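Local coordinates for protein aspartate-semialdehyde dehydrogenase 2 (Vibrio cholerae, PDB 2QZ9) that catalyses the NADPH-dependent reductive dephosphorylation of L-aspartyl-4-phosphate to L-aspartate-semialdehyde, on the biosynthetic route to lysine, methionine and threonine, at residues 151-156 with 249-254; 290-295 with 311-316; 176-181 with 190-195; 135-140 with 218-223; 254-259 with 305-310. All blocks are in the same frame, centred on the assembly; numbering follows the deposited sequence.

Contact 1 (151-156 with 249-254); sequences RINVTT and HVETRA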
# COMPACT_ATOMS: atom_id res chain seq x y z
N ARG A 151 -18.64 -8.77 0.32
CA ARG A 151 -17.94 -7.47 0.38
C ARG A 151 -16.42 -7.61 0.18
O ARG A 151 -15.79 -8.51 0.76
CB ARG A 151 -18.29 -6.77 1.70
CG ARG A 151 -17.60 -5.46 1.97
CD ARG A 151 -18.38 -4.65 3.00
NE ARG A 151 -17.74 -3.37 3.27
CZ ARG A 151 -17.01 -3.10 4.34
NH1 ARG A 151 -16.82 -4.03 5.27
NH2 ARG A 151 -16.46 -1.89 4.49
N ILE A 152 -15.85 -6.72 -0.64
CA ILE A 152 -14.40 -6.65 -0.86
C ILE A 152 -13.81 -5.30 -0.40
O ILE A 152 -14.16 -4.26 -0.94
CB ILE A 152 -14.02 -6.86 -2.36
CG1 ILE A 152 -14.65 -8.14 -2.92
CG2 ILE A 152 -12.49 -6.92 -2.54
CD1 ILE A 152 -14.71 -8.19 -4.48
N ASN A 153 -12.94 -5.33 0.62
CA ASN A 153 -12.03 -4.22 0.92
C ASN A 153 -10.71 -4.47 0.20
O ASN A 153 -10.10 -5.51 0.36
CB ASN A 153 -11.77 -4.11 2.42
CG ASN A 153 -12.88 -3.37 3.16
OD1 ASN A 153 -13.63 -3.97 3.92
ND2 ASN A 153 -12.99 -2.08 2.92
N VAL A 154 -10.27 -3.52 -0.61
CA VAL A 154 -9.04 -3.68 -1.38
C VAL A 154 -8.24 -2.37 -1.42
O VAL A 154 -8.80 -1.30 -1.62
CB VAL A 154 -9.35 -4.20 -2.81
CG1 VAL A 154 -10.27 -3.23 -3.55
CG2 VAL A 154 -8.07 -4.48 -3.60
N THR A 155 -6.94 -2.46 -1.16
CA THR A 155 -6.06 -1.31 -1.31
C THR A 155 -4.94 -1.75 -2.23
O THR A 155 -4.50 -2.90 -2.18
CB THR A 155 -5.49 -0.78 0.03
OG1 THR A 155 -4.53 -1.71 0.56
CG2 THR A 155 -6.62 -0.57 1.05
N THR A 156 -4.49 -0.85 -3.08
CA THR A 156 -3.61 -1.22 -4.15
C THR A 156 -2.26 -0.54 -4.02
O THR A 156 -2.11 0.47 -3.34
CB THR A 156 -4.22 -0.91 -5.54
OG1 THR A 156 -4.18 0.51 -5.76
CG2 THR A 156 -5.67 -1.40 -5.62
N HIS A 249 -9.08 -7.99 1.21
CA HIS A 249 -9.71 -8.48 2.44
C HIS A 249 -11.19 -8.76 2.13
O HIS A 249 -12.02 -7.83 2.04
CB HIS A 249 -9.60 -7.44 3.57
CG HIS A 249 -8.20 -7.10 4.00
ND1 HIS A 249 -7.93 -6.20 5.01
CD2 HIS A 249 -6.99 -7.56 3.58
CE1 HIS A 249 -6.63 -6.11 5.20
NE2 HIS A 249 -6.03 -6.92 4.34
N VAL A 250 -11.54 -10.02 1.94
CA VAL A 250 -12.90 -10.34 1.48
C VAL A 250 -13.78 -10.98 2.55
O VAL A 250 -13.29 -11.70 3.44
CB VAL A 250 -12.92 -11.20 0.18
CG1 VAL A 250 -12.28 -10.45 -0.95
CG2 VAL A 250 -12.23 -12.52 0.38
N GLU A 251 -15.07 -10.69 2.47
CA GLU A 251 -16.04 -11.31 3.34
C GLU A 251 -16.87 -12.23 2.46
O GLU A 251 -17.53 -11.77 1.53
CB GLU A 251 -16.91 -10.25 4.00
CG GLU A 251 -16.12 -9.26 4.87
CD GLU A 251 -16.84 -7.95 5.10
OE1 GLU A 251 -18.09 -7.95 5.18
OE2 GLU A 251 -16.15 -6.91 5.21
N THR A 252 -16.80 -13.53 2.74
CA THR A 252 -17.53 -14.52 1.97
C THR A 252 -18.96 -14.66 2.49
O THR A 252 -19.27 -14.19 3.58
CB THR A 252 -16.79 -15.88 1.92
OG1 THR A 252 -16.62 -16.40 3.25
CG2 THR A 252 -15.44 -15.71 1.26
N ARG A 253 -19.84 -15.25 1.68
CA ARG A 253 -21.26 -15.45 2.07
C ARG A 253 -21.44 -16.73 2.90
O ARG A 253 -22.33 -16.80 3.75
CB ARG A 253 -22.18 -15.44 0.84
CG ARG A 253 -22.23 -14.12 0.08
CD ARG A 253 -23.36 -14.10 -0.93
NE ARG A 253 -23.50 -12.81 -1.60
CZ ARG A 253 -24.16 -11.77 -1.09
NH1 ARG A 253 -24.74 -11.85 0.10
NH2 ARG A 253 -24.23 -10.64 -1.78
N ALA A 254 -20.59 -17.72 2.66
CA ALA A 254 -20.52 -18.91 3.51
C ALA A 254 -19.09 -19.07 4.05
O ALA A 254 -18.15 -18.56 3.44
CB ALA A 254 -20.94 -20.16 2.73
O HOH W 1 -13.52 -6.96 4.57
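Arg-151, Ile-152 and Asn-153 pair with Glu-251, Val-250 and His-249 as antiparallel neighbours in the mixed sheet of the dimerization domain. At the Asn-153/His-249 pair both backbone bonds form: His-249 N reaches Asn-153 O at 2.8 Å and Asn-153 N reaches His-249 O at 3.0 Å, the latter donor tilted from the carbonyl plane. At the next hydrogen-bonded pair, Glu-251 N gives a nearly straight bond of 2.9 Å to Arg-151 O, while the return bond from Arg-151 N to Glu-251 O is weak at 3.4 Å. Arg-151 and Glu-251 run alongside each other and point the same way, ending in a salt bridge of 3.0 Å between Arg-151 NH1 and Glu-251 OE2. As a hydrogen bond it is weak, bent to 126° at the hydrogen, with guanidinium and carboxylate planes 68° apart. The stronger partners come from the second subunit: Arg-151 NH2 pairs with its Asp-300 and Glu-251 OE2 with its Arg-151, so these charges are shared across the dimer interface. His-249 NE2 is likewise bonded to Thr-234 of the second subunit. On the reverse face, Val-250 CG1 meets both CG1 and CG2 of Ile-152, both residues packing against Leu-140 of helix 131-147. Between the polar side chains sits a water that lies 2.7 Å from Glu-251 OE2 and 3.1 Å from Asn-153 OD1.

Contact 2 (290-295 with 311-316); sequences DHVLVG and VVADNV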
# COMPACT_ATOMS: atom_id res chain seq x y z
N ASP A 290 2.61 -13.86 -17.29
CA ASP A 290 1.34 -13.84 -17.99
C ASP A 290 0.18 -14.28 -17.10
O ASP A 290 -0.97 -14.27 -17.54
CB ASP A 290 1.40 -14.77 -19.21
CG ASP A 290 2.17 -14.19 -20.39
OD1 ASP A 290 2.31 -12.95 -20.51
OD2 ASP A 290 2.62 -14.99 -21.22
N HIS A 291 0.49 -14.69 -15.87
CA HIS A 291 -0.51 -15.23 -14.95
C HIS A 291 -0.61 -14.38 -13.67
O HIS A 291 0.08 -13.36 -13.55
CB HIS A 291 -0.20 -16.71 -14.62
CG HIS A 291 1.09 -16.90 -13.89
ND1 HIS A 291 2.32 -16.77 -14.51
CD2 HIS A 291 1.35 -17.21 -12.60
CE1 HIS A 291 3.28 -16.98 -13.62
NE2 HIS A 291 2.71 -17.25 -12.45
N VAL A 292 -1.48 -14.77 -12.75
CA VAL A 292 -1.70 -14.00 -11.53
C VAL A 292 -1.01 -14.68 -10.34
O VAL A 292 -1.07 -15.89 -10.17
CB VAL A 292 -3.20 -13.75 -11.28
CG1 VAL A 292 -3.45 -13.04 -9.94
CG2 VAL A 292 -3.81 -12.94 -12.44
N LEU A 293 -0.36 -13.87 -9.50
CA LEU A 293 0.36 -14.40 -8.35
C LEU A 293 -0.33 -14.06 -7.04
O LEU A 293 -0.73 -12.92 -6.82
CB LEU A 293 1.80 -13.88 -8.37
CG LEU A 293 2.63 -14.31 -9.59
CD1 LEU A 293 2.39 -13.37 -10.76
CD2 LEU A 293 4.10 -14.30 -9.24
N VAL A 294 -0.48 -15.05 -6.16
CA VAL A 294 -1.04 -14.78 -4.84
C VAL A 294 -0.30 -15.38 -3.63
O VAL A 294 0.32 -16.44 -3.72
CB VAL A 294 -2.63 -14.95 -4.78
CG1 VAL A 294 -3.21 -15.47 -6.08
CG2 VAL A 294 -3.10 -15.75 -3.57
N GLY A 295 -0.34 -14.64 -2.53
CA GLY A 295 0.23 -15.07 -1.27
C GLY A 295 -0.49 -14.43 -0.10
O GLY A 295 -1.52 -13.77 -0.28
N VAL A 311 -2.28 -9.95 -3.83
CA VAL A 311 -2.42 -10.29 -5.25
C VAL A 311 -1.46 -9.45 -6.12
O VAL A 311 -1.41 -8.24 -6.00
CB VAL A 311 -3.91 -10.18 -5.74
CG1 VAL A 311 -4.03 -10.54 -7.20
CG2 VAL A 311 -4.80 -11.11 -4.91
N VAL A 312 -0.68 -10.13 -6.95
CA VAL A 312 0.29 -9.44 -7.79
C VAL A 312 0.16 -9.89 -9.25
O VAL A 312 -0.08 -11.08 -9.51
CB VAL A 312 1.75 -9.67 -7.28
CG1 VAL A 312 2.75 -8.90 -8.12
CG2 VAL A 312 1.88 -9.20 -5.82
N ALA A 313 0.30 -8.94 -10.18
CA ALA A 313 0.38 -9.28 -11.62
C ALA A 313 1.19 -8.24 -12.39
O ALA A 313 1.39 -7.12 -11.92
CB ALA A 313 -1.01 -9.44 -12.23
N ASP A 314 1.68 -8.63 -13.57
CA ASP A 314 2.28 -7.70 -14.51
C ASP A 314 1.12 -7.02 -15.23
O ASP A 314 0.36 -7.67 -15.95
CB ASP A 314 3.21 -8.42 -15.50
CG ASP A 314 3.94 -7.47 -16.44
OD1 ASP A 314 5.08 -7.79 -16.86
OD2 ASP A 314 3.41 -6.39 -16.78
N ASN A 315 1.00 -5.72 -15.01
CA ASN A 315 -0.14 -4.93 -15.48
C ASN A 315 -0.11 -4.66 -16.98
O ASN A 315 -1.12 -4.25 -17.56
CB ASN A 315 -0.21 -3.60 -14.72
CG ASN A 315 1.11 -2.85 -14.76
OD1 ASN A 315 2.13 -3.38 -14.34
ND2 ASN A 315 1.10 -1.63 -15.27
N VAL A 316 1.05 -4.87 -17.60
CA VAL A 316 1.20 -4.71 -19.05
C VAL A 316 0.86 -6.03 -19.77
O VAL A 316 0.38 -6.02 -20.91
CB VAL A 316 2.60 -4.18 -19.41
CG1 VAL A 316 2.78 -4.05 -20.91
CG2 VAL A 316 2.83 -2.83 -18.77
O HOH W 2 1.12 -11.17 -14.76
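Val-292 CG1 and Val-311 CG1 each stand anti to their own backbone N (chi1 175° and 180°), which brings the two methyls to 3.8 Å where the side chains cross in the beta hairpin of strands 292-299 and 306-313. Leu-293 turns CG to the side of its backbone N instead (chi1 -62°), and its CB and CD1 both come to 3.6 Å from Val-312 O. The strands are antiparallel. Leu-293 and Val-312 form a hydrogen-bonded pair: Leu-293 N gives to Val-312 O and Val-312 N gives to Leu-293 O, both at 2.8 Å. The next pair, Val-294 with Val-311, is non-hydrogen-bonded and in loose contact, Val-294 CB to Val-311 CG2. Val-292 and Val-311 face helix 131-147, touching Val-138 and Ala-139 respectively, whereas Leu-293 and Val-312 both pack on Pro-280. Beyond Ala-313 the strands part, and a water takes over from the direct bonds, donating to His-291 O at 2.7 Å and accepting from Asp-314 N at 2.9 Å. The chain then turns toward helix 317-335. Asn-315, predicted to bind NADP(+), bonds through its amide to Gly-243 N and Ser-161 OG, which fixes its rotation. Asp-314 caps the turn: its OD2 accepts from Val-316 N at 2.9 Å.

Contact 3 (176-181 with 190-195); sequences AKLLNG and SQQIAF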
# COMPACT_ATOMS: atom_id res chain seq x y z
N ALA A 176 16.73 10.15 -9.68
CA ALA A 176 18.10 10.58 -9.98
C ALA A 176 18.38 12.01 -9.51
O ALA A 176 19.42 12.28 -8.90
CB ALA A 176 18.41 10.41 -11.45
N LYS A 177 17.46 12.93 -9.80
CA LYS A 177 17.61 14.31 -9.34
C LYS A 177 17.73 14.38 -7.82
O LYS A 177 18.59 15.10 -7.30
CB LYS A 177 16.46 15.20 -9.84
CG LYS A 177 16.77 16.01 -11.11
CD LYS A 177 16.53 15.23 -12.41
CE LYS A 177 17.76 14.43 -12.87
NZ LYS A 177 17.44 13.41 -13.91
N LEU A 178 16.89 13.63 -7.11
CA LEU A 178 16.93 13.61 -5.65
C LEU A 178 18.21 13.02 -5.08
O LEU A 178 18.79 13.58 -4.14
CB LEU A 178 15.70 12.90 -5.06
CG LEU A 178 14.38 13.66 -5.17
CD1 LEU A 178 13.21 12.72 -4.94
CD2 LEU A 178 14.32 14.87 -4.24
N LEU A 179 18.67 11.90 -5.65
CA LEU A 179 19.88 11.24 -5.16
C LEU A 179 21.14 12.07 -5.39
O LEU A 179 22.03 12.10 -4.53
CB LEU A 179 20.03 9.84 -5.76
CG LEU A 179 19.09 8.72 -5.27
CD1 LEU A 179 19.53 7.39 -5.86
CD2 LEU A 179 19.01 8.64 -3.75
N ASN A 180 21.21 12.74 -6.54
CA ASN A 180 22.32 13.65 -6.86
C ASN A 180 22.00 15.11 -6.50
O ASN A 180 22.27 16.03 -7.27
CB ASN A 180 22.71 13.54 -8.35
CG ASN A 180 23.07 12.13 -8.77
OD1 ASN A 180 24.24 11.79 -8.90
ND2 ASN A 180 22.06 11.30 -9.00
N GLY A 181 21.41 15.30 -5.32
CA GLY A 181 21.24 16.63 -4.73
C GLY A 181 20.24 17.60 -5.36
O GLY A 181 19.77 18.52 -4.70
N SER A 190 0.52 14.89 -9.27
CA SER A 190 0.32 16.13 -8.50
C SER A 190 1.33 16.28 -7.36
O SER A 190 1.71 17.41 -7.01
CB SER A 190 -1.12 16.21 -7.96
OG SER A 190 -1.51 15.00 -7.34
N GLN A 191 1.75 15.16 -6.78
CA GLN A 191 2.80 15.16 -5.76
C GLN A 191 3.99 14.36 -6.26
O GLN A 191 3.91 13.72 -7.30
CB GLN A 191 2.28 14.62 -4.41
CG GLN A 191 0.99 15.28 -3.93
CD GLN A 191 0.80 15.26 -2.42
OE1 GLN A 191 1.72 14.99 -1.66
NE2 GLN A 191 -0.41 15.57 -1.98
N GLN A 192 5.10 14.43 -5.53
CA GLN A 192 6.32 13.68 -5.85
C GLN A 192 6.07 12.19 -5.66
O GLN A 192 5.45 11.79 -4.67
CB GLN A 192 7.47 14.15 -4.95
CG GLN A 192 8.79 13.41 -5.13
CD GLN A 192 9.77 13.69 -3.99
OE1 GLN A 192 10.40 12.77 -3.45
NE2 GLN A 192 9.90 14.96 -3.60
N ILE A 193 6.54 11.38 -6.61
CA ILE A 193 6.36 9.94 -6.56
C ILE A 193 7.58 9.20 -6.03
O ILE A 193 7.45 8.23 -5.27
CB ILE A 193 5.88 9.35 -7.93
CG1 ILE A 193 5.52 7.86 -7.80
CG2 ILE A 193 6.94 9.53 -9.01
CD1 ILE A 193 4.48 7.56 -6.71
N ALA A 194 8.77 9.64 -6.44
CA ALA A 194 10.02 9.04 -5.98
C ALA A 194 10.02 9.01 -4.45
O ALA A 194 9.74 10.01 -3.80
CB ALA A 194 11.22 9.85 -6.50
N PHE A 195 10.29 7.83 -3.89
CA PHE A 195 10.26 7.60 -2.43
C PHE A 195 8.98 8.09 -1.75
O PHE A 195 9.03 8.58 -0.61
CB PHE A 195 11.46 8.26 -1.73
CG PHE A 195 12.78 7.99 -2.38
CD1 PHE A 195 13.52 9.04 -2.92
CD2 PHE A 195 13.29 6.70 -2.44
CE1 PHE A 195 14.76 8.80 -3.53
CE2 PHE A 195 14.52 6.45 -3.05
CZ PHE A 195 15.26 7.51 -3.59
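Leu-178, at the C-terminal end of helix 165-179, pushes its CD1 into the irregular segment 190-195 in a small apolar helix-to-loop contact of the dimerization domain. The close part gathers round that methyl: it lies 3.8 Å from Ala-194 CB and 4.2 Å from Phe-195 CD1, while the side chain of Gln-192, extended from the opposite direction, brings its terminal amide against it. Leu-179 crosses Phe-195 at about a right angle and touches the ring with one branch, CD2 to CZ, at 3.9 Å. Phe-195 is buried from beyond the two segments as well, meeting Phe-241 and Leu-171 of the second subunit, and Leu-179 packs on Thr-175 of that subunit. The contact thus lies against the dimer interface, the two leucines remaining only partly exposed. The loose side is at Asn-180 and Gly-181, which are exposed to solvent and lead the chain away from segment 190-195. There the helix finishes on its own bonds. Ala-176 O accepts from both the backbone and the side chain of Asn-180, which arrive from opposite faces of the carbonyl plane, Asn-180 N at 3.0 Å and Asn-180 ND2 at 2.8 Å.

Contact 4 (135-140 with 218-223); sequences QMLVAL and WETQKI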
# COMPACT_ATOMS: atom_id res chain seq x y z
N GLN A 135 -6.66 -8.82 -12.23
CA GLN A 135 -5.89 -9.66 -11.30
C GLN A 135 -6.64 -10.00 -10.03
O GLN A 135 -6.46 -11.09 -9.48
CB GLN A 135 -4.53 -9.04 -10.97
CG GLN A 135 -4.56 -7.75 -10.14
CD GLN A 135 -3.18 -7.18 -9.91
OE1 GLN A 135 -2.57 -6.64 -10.83
NE2 GLN A 135 -2.67 -7.30 -8.68
N MET A 136 -7.45 -9.07 -9.55
CA MET A 136 -8.25 -9.30 -8.35
C MET A 136 -9.32 -10.36 -8.62
O MET A 136 -9.55 -11.24 -7.79
CB MET A 136 -8.92 -8.01 -7.86
CG MET A 136 -9.77 -8.20 -6.62
SD MET A 136 -10.43 -6.67 -5.96
CE MET A 136 -11.76 -6.28 -7.11
N LEU A 137 -9.97 -10.28 -9.78
CA LEU A 137 -11.07 -11.17 -10.09
C LEU A 137 -10.59 -12.57 -10.42
O LEU A 137 -11.24 -13.54 -10.02
CB LEU A 137 -11.96 -10.60 -11.19
CG LEU A 137 -12.67 -9.31 -10.78
CD1 LEU A 137 -13.73 -8.97 -11.80
CD2 LEU A 137 -13.30 -9.41 -9.37
N VAL A 138 -9.45 -12.69 -11.10
CA VAL A 138 -8.84 -14.01 -11.32
C VAL A 138 -8.58 -14.70 -9.96
O VAL A 138 -8.95 -15.87 -9.78
CB VAL A 138 -7.53 -13.94 -12.17
CG1 VAL A 138 -6.83 -15.30 -12.20
CG2 VAL A 138 -7.83 -13.49 -13.59
N ALA A 139 -7.97 -13.98 -9.02
CA ALA A 139 -7.68 -14.53 -7.70
C ALA A 139 -8.94 -14.88 -6.89
O ALA A 139 -8.97 -15.89 -6.19
CB ALA A 139 -6.80 -13.58 -6.91
N LEU A 140 -9.98 -14.04 -6.99
CA LEU A 140 -11.20 -14.21 -6.20
C LEU A 140 -12.25 -15.16 -6.78
O LEU A 140 -13.13 -15.61 -6.04
CB LEU A 140 -11.89 -12.86 -5.93
CG LEU A 140 -11.18 -11.80 -5.09
CD1 LEU A 140 -12.12 -10.64 -4.89
CD2 LEU A 140 -10.68 -12.34 -3.75
N TRP A 218 -17.35 -0.82 -10.40
CA TRP A 218 -18.26 -1.09 -11.51
C TRP A 218 -17.84 -2.29 -12.34
O TRP A 218 -18.67 -3.11 -12.72
CB TRP A 218 -18.36 0.11 -12.44
CG TRP A 218 -18.88 1.37 -11.85
CD1 TRP A 218 -19.90 1.51 -10.93
CD2 TRP A 218 -18.46 2.69 -12.19
NE1 TRP A 218 -20.10 2.85 -10.66
CE2 TRP A 218 -19.24 3.59 -11.43
CE3 TRP A 218 -17.50 3.21 -13.07
CZ2 TRP A 218 -19.07 4.97 -11.51
CZ3 TRP A 218 -17.33 4.59 -13.15
CH2 TRP A 218 -18.11 5.45 -12.37
N GLU A 219 -16.56 -2.40 -12.65
CA GLU A 219 -16.11 -3.53 -13.46
C GLU A 219 -16.24 -4.84 -12.73
O GLU A 219 -16.55 -5.86 -13.35
CB GLU A 219 -14.70 -3.31 -13.99
CG GLU A 219 -14.58 -2.08 -14.85
CD GLU A 219 -13.20 -1.93 -15.44
OE1 GLU A 219 -12.52 -2.95 -15.64
OE2 GLU A 219 -12.79 -0.79 -15.71
N THR A 220 -16.04 -4.84 -11.41
CA THR A 220 -16.27 -6.06 -10.63
C THR A 220 -17.73 -6.55 -10.71
O THR A 220 -17.99 -7.71 -10.97
CB THR A 220 -15.84 -5.88 -9.16
OG1 THR A 220 -14.42 -5.67 -9.12
CG2 THR A 220 -16.22 -7.12 -8.31
N GLN A 221 -18.67 -5.64 -10.47
CA GLN A 221 -20.08 -6.02 -10.48
C GLN A 221 -20.55 -6.43 -11.88
O GLN A 221 -21.33 -7.35 -12.00
CB GLN A 221 -20.93 -4.88 -9.92
CG GLN A 221 -20.65 -4.60 -8.47
CD GLN A 221 -21.36 -3.37 -7.97
OE1 GLN A 221 -21.72 -2.50 -8.75
NE2 GLN A 221 -21.56 -3.28 -6.64
N LYS A 222 -20.05 -5.76 -12.92
CA LYS A 222 -20.35 -6.14 -14.31
C LYS A 222 -19.83 -7.54 -14.66
O LYS A 222 -20.58 -8.36 -15.18
CB LYS A 222 -19.81 -5.10 -15.32
CG LYS A 222 -20.15 -5.45 -16.80
CD LYS A 222 -19.97 -4.25 -17.74
CE LYS A 222 -20.45 -4.58 -19.16
NZ LYS A 222 -20.33 -3.39 -20.06
N ILE A 223 -18.56 -7.80 -14.34
CA ILE A 223 -17.89 -9.06 -14.68
C ILE A 223 -18.42 -10.27 -13.91
O ILE A 223 -18.56 -11.36 -14.47
CB ILE A 223 -16.35 -8.93 -14.51
CG1 ILE A 223 -15.77 -8.02 -15.61
CG2 ILE A 223 -15.67 -10.30 -14.55
CD1 ILE A 223 -14.43 -7.42 -15.29
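Leu-137 reaches from helix 131-147 with both branches against helix 211-224: CD1 presses on Ile-223, 3.6 Å from its CG2 and 3.8 Å from its CB, while CD2 lies 3.9 Å from Thr-220 CG2. With CG swung to the side of the backbone N (chi1 -64°), the fork of the leucine straddles residues one turn apart, Thr-220 and Ile-223. Next to it, Met-136 holds its chain straight as far as the sulfur and then bends at chi3 (76°), crossing Thr-220 at about a right angle with its CE 3.4 Å from Thr-220 OG1. That hydroxyl is bonded to Met-216 O, the carbonyl a turn earlier in its own helix, so the methionine meets it by van der Waals contact. The two helix segments run in the same general direction, 43° apart, and their axes come no closer than 11.1 Å, a wide spacing bridged by Met-136 and Leu-137. Leu-140, one turn on from Met-136, packs on Val-248 and Val-250 of the sheet. Helix 131-147 begins at the catalytic Cys-131, and helix 211-224 carries Lys-215, predicted to bind phosphate, and Glu-219, whose OE1 accepts from Asn-130 N and whose OE2 forms a salt bridge with Arg-100, likewise a predicted phosphate-binding residue. The contact is van der Waals in kind, while the directional bonds of Glu-219 and Thr-220 go elsewhere.

Contact 5 (254-259 with 305-310); sequences APIDAE and SGINLW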
# COMPACT_ATOMS: atom_id res chain seq x y z
N ALA A 254 -20.59 -17.72 2.66
CA ALA A 254 -20.52 -18.91 3.51
C ALA A 254 -19.09 -19.07 4.05
O ALA A 254 -18.15 -18.56 3.44
CB ALA A 254 -20.94 -20.16 2.73
N PRO A 255 -18.93 -19.78 5.19
CA PRO A 255 -17.59 -19.88 5.77
C PRO A 255 -16.67 -20.78 4.96
O PRO A 255 -17.13 -21.76 4.36
CB PRO A 255 -17.84 -20.49 7.16
CG PRO A 255 -19.35 -20.53 7.34
CD PRO A 255 -19.93 -20.54 5.97
N ILE A 256 -15.39 -20.43 4.92
CA ILE A 256 -14.38 -21.23 4.24
C ILE A 256 -13.03 -20.98 4.93
O ILE A 256 -12.78 -19.90 5.46
CB ILE A 256 -14.32 -20.94 2.69
CG1 ILE A 256 -13.44 -21.97 1.97
CG2 ILE A 256 -13.88 -19.50 2.40
CD1 ILE A 256 -13.59 -21.99 0.45
N ASP A 257 -12.18 -21.99 4.94
CA ASP A 257 -10.91 -21.88 5.62
C ASP A 257 -9.79 -21.59 4.63
O ASP A 257 -9.84 -22.04 3.49
CB ASP A 257 -10.61 -23.16 6.40
CG ASP A 257 -9.43 -23.00 7.33
OD1 ASP A 257 -8.32 -23.42 6.94
OD2 ASP A 257 -9.60 -22.41 8.41
N ALA A 258 -8.77 -20.85 5.09
CA ALA A 258 -7.60 -20.53 4.27
C ALA A 258 -6.96 -21.77 3.61
O ALA A 258 -6.43 -21.68 2.51
CB ALA A 258 -6.56 -19.79 5.08
N GLU A 259 -7.04 -22.91 4.29
CA GLU A 259 -6.46 -24.14 3.75
C GLU A 259 -7.21 -24.61 2.52
O GLU A 259 -6.60 -25.12 1.59
CB GLU A 259 -6.43 -25.25 4.80
CG GLU A 259 -5.61 -24.91 6.03
CD GLU A 259 -4.18 -24.50 5.70
OE1 GLU A 259 -3.56 -25.15 4.82
OE2 GLU A 259 -3.68 -23.53 6.33
N SER A 305 -16.59 -14.75 8.63
CA SER A 305 -16.44 -15.32 7.29
C SER A 305 -15.54 -14.48 6.38
O SER A 305 -15.97 -14.04 5.31
CB SER A 305 -17.82 -15.46 6.63
OG SER A 305 -18.36 -16.75 6.80
N GLY A 306 -14.28 -14.28 6.78
CA GLY A 306 -13.34 -13.48 6.00
C GLY A 306 -12.09 -14.21 5.51
O GLY A 306 -11.60 -15.14 6.16
N ILE A 307 -11.57 -13.76 4.37
CA ILE A 307 -10.28 -14.23 3.85
C ILE A 307 -9.43 -13.04 3.39
O ILE A 307 -9.94 -12.13 2.71
CB ILE A 307 -10.44 -15.25 2.68
CG1 ILE A 307 -11.18 -16.54 3.14
CG2 ILE A 307 -9.09 -15.61 2.08
CD1 ILE A 307 -10.28 -17.58 3.88
N ASN A 308 -8.16 -13.04 3.80
CA ASN A 308 -7.17 -12.06 3.37
C ASN A 308 -6.22 -12.68 2.37
O ASN A 308 -5.84 -13.84 2.50
CB ASN A 308 -6.34 -11.55 4.55
CG ASN A 308 -7.09 -10.58 5.42
OD1 ASN A 308 -8.31 -10.47 5.34
ND2 ASN A 308 -6.36 -9.86 6.27
N LEU A 309 -5.83 -11.89 1.36
CA LEU A 309 -4.81 -12.33 0.41
C LEU A 309 -4.02 -11.16 -0.17
O LEU A 309 -4.41 -10.00 -0.00
CB LEU A 309 -5.41 -13.23 -0.69
CG LEU A 309 -6.56 -12.84 -1.62
CD1 LEU A 309 -6.68 -13.96 -2.68
CD2 LEU A 309 -7.90 -12.65 -0.91
N TRP A 310 -2.91 -11.47 -0.82
CA TRP A 310 -2.04 -10.49 -1.46
C TRP A 310 -1.99 -10.88 -2.93
O TRP A 310 -1.72 -12.03 -3.25
CB TRP A 310 -0.65 -10.51 -0.81
CG TRP A 310 0.46 -9.65 -1.44
CD1 TRP A 310 1.55 -10.11 -2.15
CD2 TRP A 310 0.64 -8.22 -1.34
NE1 TRP A 310 2.35 -9.06 -2.52
CE2 TRP A 310 1.83 -7.90 -2.03
CE3 TRP A 310 -0.11 -7.18 -0.74
CZ2 TRP A 310 2.29 -6.58 -2.17
CZ3 TRP A 310 0.35 -5.88 -0.87
CH2 TRP A 310 1.55 -5.59 -1.58
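Ser-305, just before strand 306-313, and Ile-307 within it pack against the turn that leads from strand 244-252 into helix 258-267, a strand-to-helix connection in the dimerization domain. The apolar contacts centre on Ile-307. Its CG1 lies 4.1 Å from Ile-256 CG2, the two side chains crossing at about a right angle, and its CD1 sits over the backbone that follows, 3.8 Å from Ile-256 O and 3.8 Å from Ala-258 N. Both isoleucines also touch Val-261, so the first turn of the helix shares in this packing. A second kind is van der Waals contact between Ser-305 OG and the proline: OG is 3.4 Å from Pro-255 CA and 3.8 Å from Pro-255 CB, and the proline nitrogen has no hydrogen to offer it. Polar bonds lie outside the pairing of the two segments: Thr-252 OG1 is bonded to Ala-254 O and Ser-305 O. At the helix start, Asn-299 of the adjoining strand 292-299 bonds twice, its OD1 accepting from Ala-258 N and its ND2 bonding to Asp-257 OD2. Asp-257 is the N-cap: its OD1 accepts from Glu-259 N at 3.0 Å, the donor standing 39° out of the carboxylate plane.

Contacts 1, 2 and 5 share one sheet, in which strand 306-313 lies between strands 244-252 and 292-299. Contacts 1 and 5, 9 Å apart between centres, share Ala-254 and are joined by Val-250 N to Ile-307 O at 2.8 Å, probably a hydrogen bond; Gly-295 O and Trp-310 N, 2.7 Å apart, similarly link contacts 2 and 5. Contact 4 backs this sheet: Leu-140 CD1 meets Ile-152 CD1 at 3.6 Å. Contacts 2 and 4 both border the active site: Ala-313 is about 7 Å from Cys-131 between side chains, and Gln-135 NE2 bonds His-244 O. Contact 3 stands apart, about 34 Å from contact 1 between centres, but both touch the second subunit.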